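PDB 6F3H: exoribonuclease II, mitochondrial from Candida glabrata, which degrades RNA from the 3' end as the exoribonuclease component of the mitochondrial degradosome, mtEXO. Local coordinates for residues V631-N636 with Y693-S698. The protein carries 1 engineered substitution. Numbering follows the deposited sequence.
Sequences VYRCYN and YLTVTS. With nucleotides of chain C.
Arg-633 N donates to Tyr-693 O at 2.9 Å, and the N-H...O angle of 171° makes this a nearly straight bond that ties strand 632-634 to the loop 693-698. Beside it, water 1 accepts from Tyr-693 N and also lies within bonding distance of Arg-633 O. Leu-694 places CD1 over the centre of the Tyr-632 ring, 3.7 Å from its centroid, a CH-pi contact on one face.

Tyr-693, Arg-633 and Thr-697 all contact RNA phosphates. In Tyr-693, chi1 of -171° sets CG anti to the backbone N, and the hydroxyl meets the U4 phosphate of chain C. There Tyr-693 OH donates to U4 OP1 at 2.5 Å. Arg-633 NH1 meets U4 OP2 of chain C in the guanidinium plane at 3.0 Å, but the 122° angle makes this bond weak. Thr-695 CG2 lies over one guanidinium face, 3.4 Å from Arg-633 NH2, while its OG1 is hydrogen-bonded to Asp-705. Farther along, Thr-697 OG1 donates to A5 OP1 of chain C at 2.5 Å. Arg-633, Tyr-693 and Thr-697 thus hold two successive phosphates, consistent with a wall of the RNA channel of RNB nucleases; the Tyr-693 side chain is about 14 Å from the bound magnesium.

Asn-616 of helix 603-625 hydrogen-bonds to Tyr-693 OH through ND2, which may help hold the hydroxyl at the phosphate; strand 677-679 pairs with 632-634, and helix 703-716 packs against Val-631 and Leu-694.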
loop_
_atom_site.group_PDB
_atom_site.type_symbol
_atom_site.label_atom_id
_atom_site.label_comp_id
_atom_site.label_asym_id
_atom_site.label_seq_id
_atom_site.Cartn_x
_atom_site.Cartn_y
_atom_site.Cartn_z
ATOM N N VAL A 631 10.407 13.649 0.668
ATOM C CA VAL A 631 9.996 12.255 0.609
ATOM C C VAL A 631 10.045 11.807 -0.840
ATOM O O VAL A 631 9.189 12.183 -1.640
ATOM C CB VAL A 631 8.586 12.072 1.159
ATOM C CG1 VAL A 631 8.262 10.603 1.207
ATOM C CG2 VAL A 631 8.468 12.748 2.502
ATOM N N TYR A 632 10.985 10.944 -1.159
ATOM C CA TYR A 632 11.136 10.479 -2.524
ATOM C C TYR A 632 10.406 9.165 -2.684
ATOM O O TYR A 632 9.999 8.543 -1.709
ATOM C CB TYR A 632 12.615 10.318 -2.891
ATOM C CG TYR A 632 13.426 11.570 -2.653
ATOM C CD1 TYR A 632 13.700 12.012 -1.364
ATOM C CD2 TYR A 632 13.894 12.333 -3.722
ATOM C CE1 TYR A 632 14.426 13.171 -1.139
ATOM C CE2 TYR A 632 14.622 13.506 -3.509
ATOM C CZ TYR A 632 14.890 13.921 -2.210
ATOM O OH TYR A 632 15.620 15.078 -1.944
ATOM N N ARG A 633 10.240 8.744 -3.930
ATOM C CA ARG A 633 9.681 7.446 -4.243
ATOM C C ARG A 633 10.710 6.751 -5.114
ATOM O O ARG A 633 11.081 7.274 -6.169
ATOM C CB ARG A 633 8.346 7.569 -4.972
ATOM C CG ARG A 633 7.986 6.286 -5.708
ATOM C CD ARG A 633 6.615 6.319 -6.338
ATOM N NE ARG A 633 5.685 7.108 -5.554
ATOM C CZ ARG A 633 4.495 7.484 -5.998
ATOM N NH1 ARG A 633 4.119 7.139 -7.230
ATOM N NH2 ARG A 633 3.699 8.220 -5.218
ATOM N N CYS A 634 11.151 5.568 -4.691
ATOM C CA CYS A 634 12.320 4.915 -5.256
ATOM C C CYS A 634 11.947 3.526 -5.710
ATOM O O CYS A 634 10.892 3.002 -5.362
ATOM C CB CYS A 634 13.481 4.842 -4.260
ATOM S SG CYS A 634 13.604 6.297 -3.225
ATOM N N TYR A 635 12.829 2.937 -6.507
ATOM C CA TYR A 635 12.628 1.574 -6.969
ATOM C C TYR A 635 14.009 1.013 -7.248
ATOM O O TYR A 635 14.737 1.572 -8.075
ATOM C CB TYR A 635 11.737 1.519 -8.214
ATOM C CG TYR A 635 11.533 0.122 -8.759
ATOM C CD1 TYR A 635 12.556 -0.531 -9.417
ATOM C CD2 TYR A 635 10.329 -0.547 -8.615
ATOM C CE1 TYR A 635 12.408 -1.812 -9.901
ATOM C CE2 TYR A 635 10.177 -1.850 -9.101
ATOM C CZ TYR A 635 11.231 -2.469 -9.746
ATOM O OH TYR A 635 11.154 -3.747 -10.255
ATOM N N ASN A 636 14.346 -0.103 -6.589
ATOM C CA ASN A 636 15.675 -0.690 -6.689
ATOM C C ASN A 636 15.747 -1.784 -7.717
ATOM O O ASN A 636 16.761 -1.918 -8.400
ATOM C CB ASN A 636 16.122 -1.316 -5.373
ATOM C CG ASN A 636 16.453 -0.310 -4.324
ATOM O OD1 ASN A 636 16.520 0.883 -4.593
ATOM N ND2 ASN A 636 16.662 -0.789 -3.100
ATOM N N TYR A 693 12.953 10.733 -7.920
ATOM C CA TYR A 693 11.541 10.997 -8.207
ATOM C C TYR A 693 10.869 11.437 -6.920
ATOM O O TYR A 693 10.898 10.694 -5.939
ATOM C CB TYR A 693 10.870 9.746 -8.758
ATOM C CG TYR A 693 9.477 9.928 -9.299
ATOM C CD1 TYR A 693 9.280 10.423 -10.581
ATOM C CD2 TYR A 693 8.362 9.524 -8.574
ATOM C CE1 TYR A 693 8.013 10.570 -11.104
ATOM C CE2 TYR A 693 7.086 9.658 -9.093
ATOM C CZ TYR A 693 6.919 10.183 -10.364
ATOM O OH TYR A 693 5.658 10.329 -10.904
ATOM N N LEU A 694 10.273 12.622 -6.910
ATOM C CA LEU A 694 9.694 13.183 -5.696
ATOM C C LEU A 694 8.299 13.682 -6.020
ATOM O O LEU A 694 8.149 14.603 -6.824
ATOM C CB LEU A 694 10.571 14.313 -5.156
ATOM C CG LEU A 694 10.147 14.994 -3.854
ATOM C CD1 LEU A 694 11.318 15.052 -2.911
ATOM C CD2 LEU A 694 9.626 16.402 -4.083
ATOM N N THR A 695 7.284 13.090 -5.397
ATOM C CA THR A 695 5.909 13.286 -5.838
ATOM C C THR A 695 5.322 14.514 -5.163
ATOM O O THR A 695 5.307 14.606 -3.936
ATOM C CB THR A 695 5.041 12.058 -5.545
ATOM O OG1 THR A 695 4.954 11.856 -4.133
ATOM C CG2 THR A 695 5.619 10.825 -6.193
ATOM N N VAL A 696 4.820 15.443 -5.978
ATOM C CA VAL A 696 4.275 16.715 -5.514
ATOM C C VAL A 696 2.916 16.985 -6.151
ATOM O O VAL A 696 2.206 17.921 -5.770
ATOM C CB VAL A 696 5.246 17.844 -5.847
ATOM C CG1 VAL A 696 6.389 17.853 -4.874
ATOM C CG2 VAL A 696 5.753 17.618 -7.232
ATOM N N THR A 697 2.562 16.185 -7.145
ATOM C CA THR A 697 1.381 16.438 -7.942
ATOM C C THR A 697 0.075 16.136 -7.233
ATOM O O THR A 697 -0.977 16.524 -7.745
ATOM C CB THR A 697 1.463 15.592 -9.193
ATOM O OG1 THR A 697 1.593 14.216 -8.820
ATOM C CG2 THR A 697 2.671 15.991 -9.984
ATOM N N SER A 698 0.093 15.437 -6.099
ATOM C CA SER A 698 -1.145 15.027 -5.431
ATOM C C SER A 698 -1.090 15.281 -3.937
ATOM O O SER A 698 -1.208 14.364 -3.132
ATOM C CB SER A 698 -1.409 13.554 -5.698
ATOM O OG SER A 698 -1.006 13.253 -6.996
ATOM P P U C 4 3.090 7.811 -10.572
ATOM O OP1 U C 4 3.733 8.992 -9.966
ATOM O OP2 U C 4 2.440 6.802 -9.716
ATOM O "O5'" U C 4 1.976 8.379 -11.516
ATOM C "C5'" U C 4 2.349 9.155 -12.626
ATOM C "C4'" U C 4 1.129 9.513 -13.382
ATOM O "O4'" U C 4 0.633 8.336 -14.063
ATOM C "C3'" U C 4 -0.031 9.931 -12.514
ATOM O "O3'" U C 4 0.077 11.246 -12.016
ATOM C "C2'" U C 4 -1.216 9.678 -13.427
ATOM O "O2'" U C 4 -1.323 10.696 -14.408
ATOM C "C1'" U C 4 -0.778 8.384 -14.118
ATOM N N1 U C 4 -1.331 7.194 -13.431
ATOM C C2 U C 4 -2.568 6.771 -13.870
ATOM O O2 U C 4 -3.168 7.313 -14.779
ATOM N N3 U C 4 -3.075 5.682 -13.223
ATOM C C4 U C 4 -2.475 4.999 -12.191
ATOM O O4 U C 4 -3.073 4.029 -11.717
ATOM C C5 U C 4 -1.193 5.500 -11.779
ATOM C C6 U C 4 -0.676 6.557 -12.397
ATOM P P A C 5 -0.526 11.597 -10.574
ATOM O OP1 A C 5 -0.144 12.977 -10.198
ATOM O OP2 A C 5 -0.254 10.486 -9.618
ATOM O "O5'" A C 5 -2.085 11.615 -10.837
ATOM C "C5'" A C 5 -2.614 12.521 -11.783
ATOM C "C4'" A C 5 -4.012 12.161 -12.197
ATOM O "O4'" A C 5 -4.016 10.880 -12.871
ATOM C "C3'" A C 5 -5.028 11.999 -11.081
ATOM O "O3'" A C 5 -5.553 13.235 -10.656
ATOM C "C2'" A C 5 -6.068 11.109 -11.730
ATOM O "O2'" A C 5 -6.870 11.862 -12.627
ATOM C "C1'" A C 5 -5.179 10.172 -12.537
ATOM N N9 A C 5 -4.770 9.053 -11.703
ATOM C C8 A C 5 -3.638 8.898 -10.942
ATOM N N7 A C 5 -3.607 7.776 -10.267
ATOM C C5 A C 5 -4.812 7.194 -10.611
ATOM C C6 A C 5 -5.396 5.982 -10.247
ATOM N N6 A C 5 -4.816 5.111 -9.411
ATOM N N1 A C 5 -6.613 5.712 -10.785
ATOM C C2 A C 5 -7.187 6.594 -11.623
ATOM N N3 A C 5 -6.738 7.772 -12.052
ATOM C C4 A C 5 -5.541 7.982 -11.488
HETATM O O HOH W 1 13.320 8.966 -5.631
#